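Local coordinates for hypothetical protein aq_1956 (Aquifex aeolicus, PDB 2YVT), which is of unknown function but belongs to the calcineurin-like metallophosphoesterase superfamily, whose members typically hydrolyse phosphoesters with the help of metal ions, at residues 14-19 / 71-76; 206-211 / 229-234. All coordinates share one frame; numbering follows the deposited sequence.

Contact 1. Residues 14-19 / 71-76; sequences FKERFD and EHYIIE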
ATOM      1  N   PHE A  14      -1.328   7.624   3.680  1.00  7.56           N
ATOM      2  CA  PHE A  14      -2.373   8.650   3.610  1.00  8.15           C
ATOM      3  C   PHE A  14      -2.743   9.131   5.017  1.00  9.19           C
ATOM      4  O   PHE A  14      -2.888  10.338   5.244  1.00 10.61           O
ATOM      5  CB  PHE A  14      -3.595   8.116   2.851  1.00  9.50           C
ATOM      6  CG  PHE A  14      -4.762   9.041   2.881  1.00  9.95           C
ATOM      7  CD1 PHE A  14      -4.747  10.215   2.136  1.00 10.40           C
ATOM      8  CD2 PHE A  14      -5.884   8.741   3.655  1.00 11.56           C
ATOM      9  CE1 PHE A  14      -5.832  11.086   2.175  1.00 10.63           C
ATOM     10  CE2 PHE A  14      -6.973   9.609   3.706  1.00 10.85           C
ATOM     11  CZ  PHE A  14      -6.945  10.782   2.965  1.00 10.65           C
ATOM     12  N   LYS A  15      -2.887   8.182   5.947  1.00  9.62           N
ATOM     13  CA  LYS A  15      -3.069   8.463   7.383  1.00 10.82           C
ATOM     14  C   LYS A  15      -4.121   9.548   7.641  1.00 10.79           C
ATOM     15  O   LYS A  15      -3.907  10.492   8.409  1.00 11.93           O
ATOM     16  CB  LYS A  15      -1.731   8.816   8.054  1.00 11.94           C
ATOM     17  CG  LYS A  15      -0.809   7.619   8.253  1.00 14.60           C
ATOM     18  CD  LYS A  15       0.499   7.997   8.943  1.00 15.07           C
ATOM     19  CE  LYS A  15       1.423   6.790   9.069  1.00 18.27           C
ATOM     20  NZ  LYS A  15       2.575   7.024  10.009  1.00 20.86           N
ATOM     21  N   GLU A  16      -5.258   9.400   6.972  1.00  9.83           N
ATOM     22  CA  GLU A  16      -6.424  10.271   7.173  1.00 11.56           C
ATOM     23  C   GLU A  16      -6.167  11.759   6.856  1.00 10.62           C
ATOM     24  O   GLU A  16      -6.829  12.643   7.415  1.00 11.88           O
ATOM     25  CB  GLU A  16      -6.983  10.090   8.592  1.00 11.73           C
ATOM     26  CG  GLU A  16      -7.251   8.634   8.942  1.00 12.80           C
ATOM     27  CD  GLU A  16      -7.840   8.428  10.320  1.00 13.79           C
ATOM     28  OE1 GLU A  16      -8.337   9.405  10.948  1.00 15.15           O
ATOM     29  OE2 GLU A  16      -7.791   7.265  10.772  1.00 14.70           O
ATOM     30  N   ARG A  17      -5.223  12.027   5.954  1.00 11.00           N
ATOM     31  CA  ARG A  17      -4.876  13.404   5.589  1.00 10.69           C
ATOM     32  C   ARG A  17      -5.753  13.953   4.464  1.00 10.65           C
ATOM     33  O   ARG A  17      -5.290  14.310   3.373  1.00 10.69           O
ATOM     34  CB  ARG A  17      -3.368  13.566   5.320  1.00 11.83           C
ATOM     35  CG  ARG A  17      -2.496  13.291   6.566  1.00 11.46           C
ATOM     36  CD  ARG A  17      -2.872  14.198   7.761  1.00 12.16           C
ATOM     37  NE  ARG A  17      -2.669  15.605   7.418  1.00 11.67           N
ATOM     38  CZ  ARG A  17      -1.488  16.220   7.487  1.00 12.28           C
ATOM     39  NH1 ARG A  17      -0.418  15.563   7.929  1.00 12.00           N
ATOM     40  NH2 ARG A  17      -1.378  17.490   7.130  1.00 11.11           N
ATOM     41  N   PHE A  18      -7.046  14.019   4.750  1.00 11.17           N
ATOM     42  CA  PHE A  18      -7.997  14.553   3.784  1.00 11.98           C
ATOM     43  C   PHE A  18      -7.671  16.002   3.435  1.00 12.65           C
ATOM     44  O   PHE A  18      -7.950  16.443   2.314  1.00 13.24           O
ATOM     45  CB  PHE A  18      -9.433  14.435   4.306  1.00 12.01           C
ATOM     46  CG  PHE A  18      -9.838  13.022   4.622  1.00 11.68           C
ATOM     47  CD1 PHE A  18     -10.272  12.176   3.605  1.00 12.43           C
ATOM     48  CD2 PHE A  18      -9.765  12.529   5.924  1.00 12.75           C
ATOM     49  CE1 PHE A  18     -10.626  10.865   3.873  1.00 12.88           C
ATOM     50  CE2 PHE A  18     -10.127  11.207   6.208  1.00 13.32           C
ATOM     51  CZ  PHE A  18     -10.565  10.380   5.178  1.00 13.07           C
ATOM     52  N   ASP A  19      -7.071  16.722   4.392  1.00 12.85           N
ATOM     53  CA  ASP A  19      -6.674  18.122   4.193  1.00 12.45           C
ATOM     54  C   ASP A  19      -5.665  18.289   3.058  1.00 12.97           C
ATOM     55  O   ASP A  19      -5.547  19.374   2.492  1.00 15.24           O
ATOM     56  CB  ASP A  19      -6.098  18.723   5.488  1.00 12.98           C
ATOM     57  CG  ASP A  19      -4.863  17.977   5.996  1.00 12.78           C
ATOM     58  OD1 ASP A  19      -4.940  16.745   6.183  1.00 13.40           O
ATOM     59  OD2 ASP A  19      -3.823  18.633   6.242  1.00 14.08           O
ATOM     60  N   GLU A  71     -15.357   0.518  15.654  1.00 15.54           N
ATOM     61  CA  GLU A  71     -15.905   0.177  14.339  1.00 16.09           C
ATOM     62  C   GLU A  71     -16.588   1.344  13.639  1.00 15.00           C
ATOM     63  O   GLU A  71     -16.409   1.520  12.436  1.00 14.55           O
ATOM     64  CB  GLU A  71     -16.856  -1.023  14.420  1.00 18.43           C
ATOM     65  CG  GLU A  71     -16.140  -2.349  14.526  1.00 21.91           C
ATOM     66  CD  GLU A  71     -17.088  -3.525  14.627  1.00 23.76           C
ATOM     67  OE1 GLU A  71     -18.297  -3.354  14.347  1.00 25.72           O
ATOM     68  OE2 GLU A  71     -16.618  -4.625  14.982  1.00 25.35           O
ATOM     69  N   HIS A  72     -17.367   2.142  14.376  1.00 14.85           N
ATOM     70  CA  HIS A  72     -18.050   3.270  13.758  1.00 15.48           C
ATOM     71  C   HIS A  72     -17.056   4.249  13.117  1.00 15.11           C
ATOM     72  O   HIS A  72     -17.243   4.655  11.958  1.00 14.33           O
ATOM     73  CB  HIS A  72     -18.969   3.988  14.752  1.00 18.39           C
ATOM     74  CG  HIS A  72     -19.784   5.075  14.122  1.00 21.98           C
ATOM     75  ND1 HIS A  72     -19.369   6.388  14.089  1.00 24.37           N
ATOM     76  CD2 HIS A  72     -20.969   5.039  13.467  1.00 23.94           C
ATOM     77  CE1 HIS A  72     -20.271   7.119  13.458  1.00 25.00           C
ATOM     78  NE2 HIS A  72     -21.251   6.323  13.068  1.00 25.68           N
ATOM     79  N   TYR A  73     -16.003   4.596  13.864  1.00 13.58           N
ATOM     80  CA  TYR A  73     -14.917   5.465  13.365  1.00 14.30           C
ATOM     81  C   TYR A  73     -14.224   4.859  12.141  1.00 13.52           C
ATOM     82  O   TYR A  73     -14.003   5.547  11.138  1.00 13.50           O
ATOM     83  CB  TYR A  73     -13.892   5.771  14.478  1.00 16.02           C
ATOM     84  CG  TYR A  73     -12.435   5.811  14.019  1.00 16.39           C
ATOM     85  CD1 TYR A  73     -11.933   6.898  13.299  1.00 15.87           C
ATOM     86  CD2 TYR A  73     -11.561   4.757  14.316  1.00 16.64           C
ATOM     87  CE1 TYR A  73     -10.602   6.935  12.874  1.00 17.10           C
ATOM     88  CE2 TYR A  73     -10.216   4.778  13.893  1.00 16.61           C
ATOM     89  CZ  TYR A  73      -9.752   5.870  13.175  1.00 17.00           C
ATOM     90  OH  TYR A  73      -8.435   5.909  12.764  1.00 17.87           O
ATOM     91  N   ILE A  74     -13.895   3.572  12.219  1.00 12.38           N
ATOM     92  CA  ILE A  74     -13.172   2.900  11.125  1.00 12.23           C
ATOM     93  C   ILE A  74     -14.009   2.924   9.846  1.00 11.68           C
ATOM     94  O   ILE A  74     -13.525   3.295   8.773  1.00 11.85           O
ATOM     95  CB  ILE A  74     -12.795   1.441  11.506  1.00 11.65           C
ATOM     96  CG1 ILE A  74     -11.750   1.426  12.622  1.00 12.15           C
ATOM     97  CG2 ILE A  74     -12.309   0.646  10.280  1.00 12.39           C
ATOM     98  CD1 ILE A  74     -11.607   0.072  13.292  1.00 12.11           C
ATOM     99  N   ILE A  75     -15.279   2.554   9.971  1.00 12.02           N
ATOM    100  CA  ILE A  75     -16.183   2.527   8.820  1.00 12.69           C
ATOM    101  C   ILE A  75     -16.405   3.912   8.205  1.00 12.96           C
ATOM    102  O   ILE A  75     -16.323   4.082   6.983  1.00 12.70           O
ATOM    103  CB  ILE A  75     -17.539   1.883   9.199  1.00 13.06           C
ATOM    104  CG1 ILE A  75     -17.327   0.402   9.533  1.00 14.29           C
ATOM    105  CG2 ILE A  75     -18.537   2.056   8.060  1.00 14.33           C
ATOM    106  CD1 ILE A  75     -18.451  -0.221  10.350  1.00 15.00           C
ATOM    107  N   GLU A  76     -16.690   4.898   9.046  1.00 13.38           N
ATOM    108  CA  GLU A  76     -16.942   6.259   8.579  1.00 16.55           C
ATOM    109  C   GLU A  76     -15.711   6.815   7.859  1.00 13.40           C
ATOM    110  O   GLU A  76     -15.816   7.459   6.807  1.00 13.92           O
ATOM    111  CB  GLU A  76     -17.307   7.143   9.778  1.00 17.78           C
ATOM    112  CG  GLU A  76     -17.789   8.547   9.440  1.00 22.71           C
ATOM    113  CD  GLU A  76     -18.343   9.291  10.659  1.00 22.57           C
ATOM    114  OE1 GLU A  76     -18.033   8.900  11.804  1.00 26.40           O
ATOM    115  OE2 GLU A  76     -19.099  10.269  10.468  1.00 28.13           O
TER
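Glu-16 and Tyr-73 meet through one very short hydrogen bond. The Tyr-73 hydroxyl gives its proton to Glu-16 OE2, with OH and OE2 2.5 Å apart. OE2 lies near the ring plane, at the hydroxyl end. Glu-16 OE1 sits in the ring plane by the same edge, 3.9 Å from Tyr-73 CE1. The carboxylate is nevertheless turned 48° from the ring. Glu-16 reaches over with an extended chain, CA to CD running straight (chi2 -178°). Tyr-73 has chi1 at 142°, well off a staggered position, and this turn brings the hydroxyl to the acid. Two backbone amides add to the same pair of atoms: Lys-44 N bonds OE2, and Asn-45 N bonds the phenol oxygen. With an alanine in place of Glu-16, the Tyr-73 hydroxyl and Lys-44 N would probably lose their shared acceptor, and the ring would be freer to turn. Glu-16 stands at the third position of a type I' turn from Phe-14 to Arg-17, closed by Arg-17 N to Phe-14 O. The turn lies in the loop between strand 7-12 and helix 21-31. It is tied here to helix 65-86, whose Ile-74 packs on helix 103-112.

Contact 2. Residues 206-211 / 229-234; sequences TIIKSL and GNTIVV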
ATOM      1  N   THR A 206      12.749 -11.325  -0.660  1.00 11.11           N
ATOM      2  CA  THR A 206      12.516 -12.693  -1.087  1.00 12.67           C
ATOM      3  C   THR A 206      11.397 -12.778  -2.131  1.00 12.86           C
ATOM      4  O   THR A 206      11.564 -13.450  -3.148  1.00 14.08           O
ATOM      5  CB  THR A 206      12.247 -13.617   0.116  1.00 13.41           C
ATOM      6  OG1 THR A 206      13.341 -13.532   1.046  1.00 13.09           O
ATOM      7  CG2 THR A 206      12.085 -15.053  -0.335  1.00 14.73           C
ATOM      8  N   ILE A 207      10.280 -12.082  -1.888  1.00 13.44           N
ATOM      9  CA  ILE A 207       9.192 -11.998  -2.873  1.00 15.59           C
ATOM     10  C   ILE A 207       9.694 -11.436  -4.194  1.00 13.86           C
ATOM     11  O   ILE A 207       9.342 -11.918  -5.262  1.00 14.72           O
ATOM     12  CB  ILE A 207       8.051 -11.034  -2.441  1.00 17.44           C
ATOM     13  CG1 ILE A 207       7.414 -11.425  -1.113  1.00 20.09           C
ATOM     14  CG2 ILE A 207       6.995 -10.936  -3.556  1.00 19.57           C
ATOM     15  CD1 ILE A 207       6.414 -10.378  -0.631  1.00 18.76           C
ATOM     16  N   ILE A 208      10.501 -10.380  -4.116  1.00 13.03           N
ATOM     17  CA  ILE A 208      11.032  -9.743  -5.305  1.00 13.31           C
ATOM     18  C   ILE A 208      11.928 -10.716  -6.080  1.00 14.41           C
ATOM     19  O   ILE A 208      11.846 -10.792  -7.302  1.00 14.87           O
ATOM     20  CB  ILE A 208      11.762  -8.432  -4.946  1.00 13.11           C
ATOM     21  CG1 ILE A 208      10.729  -7.348  -4.606  1.00 13.07           C
ATOM     22  CG2 ILE A 208      12.687  -7.989  -6.077  1.00 14.06           C
ATOM     23  CD1 ILE A 208      11.325  -6.076  -4.029  1.00 13.66           C
ATOM     24  N   LYS A 209      12.750 -11.475  -5.357  1.00 15.08           N
ATOM     25  CA  LYS A 209      13.603 -12.492  -5.972  1.00 17.73           C
ATOM     26  C   LYS A 209      12.748 -13.567  -6.647  1.00 17.67           C
ATOM     27  O   LYS A 209      13.009 -13.962  -7.788  1.00 18.92           O
ATOM     28  CB  LYS A 209      14.545 -13.096  -4.918  1.00 20.41           C
ATOM     29  CG  LYS A 209      15.188 -14.448  -5.271  1.00 21.28           C
ATOM     30  CD  LYS A 209      16.313 -14.310  -6.279  1.00 23.14           C
ATOM     31  CE  LYS A 209      16.988 -15.661  -6.534  1.00 20.83           C
ATOM     32  NZ  LYS A 209      18.108 -15.530  -7.490  1.00 23.23           N
ATOM     33  N   SER A 210      11.710 -14.011  -5.943  1.00 17.40           N
ATOM     34  CA  SER A 210      10.831 -15.063  -6.438  1.00 18.93           C
ATOM     35  C   SER A 210      10.017 -14.652  -7.665  1.00 18.86           C
ATOM     36  O   SER A 210       9.950 -15.402  -8.646  1.00 20.99           O
ATOM     37  CB  SER A 210       9.905 -15.554  -5.321  1.00 20.49           C
ATOM     38  OG  SER A 210       9.045 -16.565  -5.803  1.00 22.72           O
ATOM     39  N   LEU A 211       9.412 -13.466  -7.606  1.00 18.05           N
ATOM     40  CA  LEU A 211       8.488 -12.996  -8.641  1.00 17.43           C
ATOM     41  C   LEU A 211       9.161 -12.220  -9.769  1.00 16.97           C
ATOM     42  O   LEU A 211       8.614 -12.126 -10.875  1.00 18.00           O
ATOM     43  CB  LEU A 211       7.390 -12.123  -8.018  1.00 17.62           C
ATOM     44  CG  LEU A 211       6.442 -12.788  -7.016  1.00 18.84           C
ATOM     45  CD1 LEU A 211       5.291 -11.839  -6.706  1.00 19.07           C
ATOM     46  CD2 LEU A 211       5.922 -14.123  -7.526  1.00 20.78           C
ATOM     47  N   GLY A 229      17.551  -6.679  -6.589  1.00 17.30           N
ATOM     48  CA  GLY A 229      17.667  -7.692  -7.636  1.00 18.83           C
ATOM     49  C   GLY A 229      17.602  -6.970  -8.969  1.00 18.74           C
ATOM     50  O   GLY A 229      18.392  -6.058  -9.218  1.00 20.14           O
ATOM     51  N   ASN A 230      16.631  -7.346  -9.799  1.00 19.67           N
ATOM     52  CA  ASN A 230      16.408  -6.710 -11.103  1.00 20.46           C
ATOM     53  C   ASN A 230      15.219  -5.736 -11.096  1.00 19.30           C
ATOM     54  O   ASN A 230      14.876  -5.142 -12.121  1.00 19.61           O
ATOM     55  CB  ASN A 230      16.188  -7.783 -12.175  1.00 23.64           C
ATOM     56  CG  ASN A 230      17.167  -8.944 -12.054  1.00 25.37           C
ATOM     57  OD1 ASN A 230      18.384  -8.754 -12.094  1.00 26.83           O
ATOM     58  ND2 ASN A 230      16.635 -10.151 -11.893  1.00 27.07           N
ATOM     59  N   THR A 231      14.600  -5.579  -9.930  1.00 16.09           N
ATOM     60  CA  THR A 231      13.371  -4.805  -9.782  1.00 14.78           C
ATOM     61  C   THR A 231      13.647  -3.365  -9.365  1.00 14.14           C
ATOM     62  O   THR A 231      14.407  -3.130  -8.428  1.00 14.25           O
ATOM     63  CB  THR A 231      12.490  -5.459  -8.706  1.00 13.10           C
ATOM     64  OG1 THR A 231      12.200  -6.808  -9.086  1.00 13.98           O
ATOM     65  CG2 THR A 231      11.176  -4.688  -8.476  1.00 12.93           C
ATOM     66  N   ILE A 232      13.012  -2.410 -10.047  1.00 13.91           N
ATOM     67  CA  ILE A 232      13.036  -1.015  -9.599  1.00 13.87           C
ATOM     68  C   ILE A 232      12.028  -0.875  -8.470  1.00 12.02           C
ATOM     69  O   ILE A 232      10.823  -1.080  -8.675  1.00 12.61           O
ATOM     70  CB  ILE A 232      12.655  -0.015 -10.714  1.00 15.03           C
ATOM     71  CG1 ILE A 232      13.611  -0.129 -11.906  1.00 16.75           C
ATOM     72  CG2 ILE A 232      12.609   1.427 -10.161  1.00 15.92           C
ATOM     73  CD1 ILE A 232      13.139   0.618 -13.112  1.00 18.95           C
ATOM     74  N   VAL A 233      12.526  -0.549  -7.281  1.00  9.75           N
ATOM     75  CA  VAL A 233      11.678  -0.384  -6.109  1.00  9.80           C
ATOM     76  C   VAL A 233      11.535   1.105  -5.812  1.00 10.14           C
ATOM     77  O   VAL A 233      12.534   1.832  -5.730  1.00 11.17           O
ATOM     78  CB  VAL A 233      12.238  -1.141  -4.886  1.00  9.20           C
ATOM     79  CG1 VAL A 233      11.309  -0.990  -3.681  1.00 10.44           C
ATOM     80  CG2 VAL A 233      12.440  -2.626  -5.230  1.00 10.66           C
ATOM     81  N   VAL A 234      10.288   1.551  -5.673  1.00  9.29           N
ATOM     82  CA  VAL A 234       9.992   2.961  -5.443  1.00  9.62           C
ATOM     83  C   VAL A 234       9.191   3.112  -4.159  1.00  9.43           C
ATOM     84  O   VAL A 234       8.092   2.562  -4.039  1.00  9.26           O
ATOM     85  CB  VAL A 234       9.175   3.565  -6.620  1.00 10.09           C
ATOM     86  CG1 VAL A 234       8.892   5.045  -6.378  1.00 11.73           C
ATOM     87  CG2 VAL A 234       9.920   3.381  -7.942  1.00 11.35           C
TER
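Ile-208 packs on Thr-231 and Val-233 without any ring or other flat side-chain group at the interface. The one nearby side-chain amide, that of Asn-230, bonds through ND2 to Asn-212 OD1 instead. Ile-208 points its two branches at different partners. CG2 comes against the Thr-231 side chain, 3.3 Å from OG1 and 3.7 Å from CB. CD1, at the end of the longer branch, meets Val-233 CG2 at 3.8 Å. This spread follows from chi1 of -74°, which sets CG1 beside the backbone N and CG2 anti to it. Thr-231 and Val-233 are two apart on one strand, so both turn the same way and receive the isoleucine. Before them, Gly-229 has a phi of 62° and a psi of -122°, consistent with a type II' turn that joins strands 224-228 and 231-235. Helix 202-211 thus lies against a sheet, within the crossover from strand 175-180 to its parallel neighbour 215-218. The isoleucine also touches Pro-184. The contact is apolar in character, and it buries one hydroxyl. Thr-231 OG1 is hydrogen-bonded to Pro-213 O, just past the helix, so it can face the Ile-208 methyl without being left unsatisfied.

In the fold
Contacts 1 and 2 lie on opposite sides of the chain's centre, with their own centres 32 Å apart. Their nearest atoms are about 13 Å from each other, and they do not touch. Contact 1 is a polar link at the surface; contact 2 is a buried, mostly apolar one. They sit by different sheets. The loop 14-19 follows strand 7-12 of the sheet that also holds strand 35-39, while segment 229-234 holds a strand of the other sheet, with strands 175-180 and 215-218. Two sheets with helices outside them fit the layered calcineurin-like fold. In relatives the metal site lies on loops after the strands. Loop 14-19 is of that kind, but neither contact can be assigned a catalytic role.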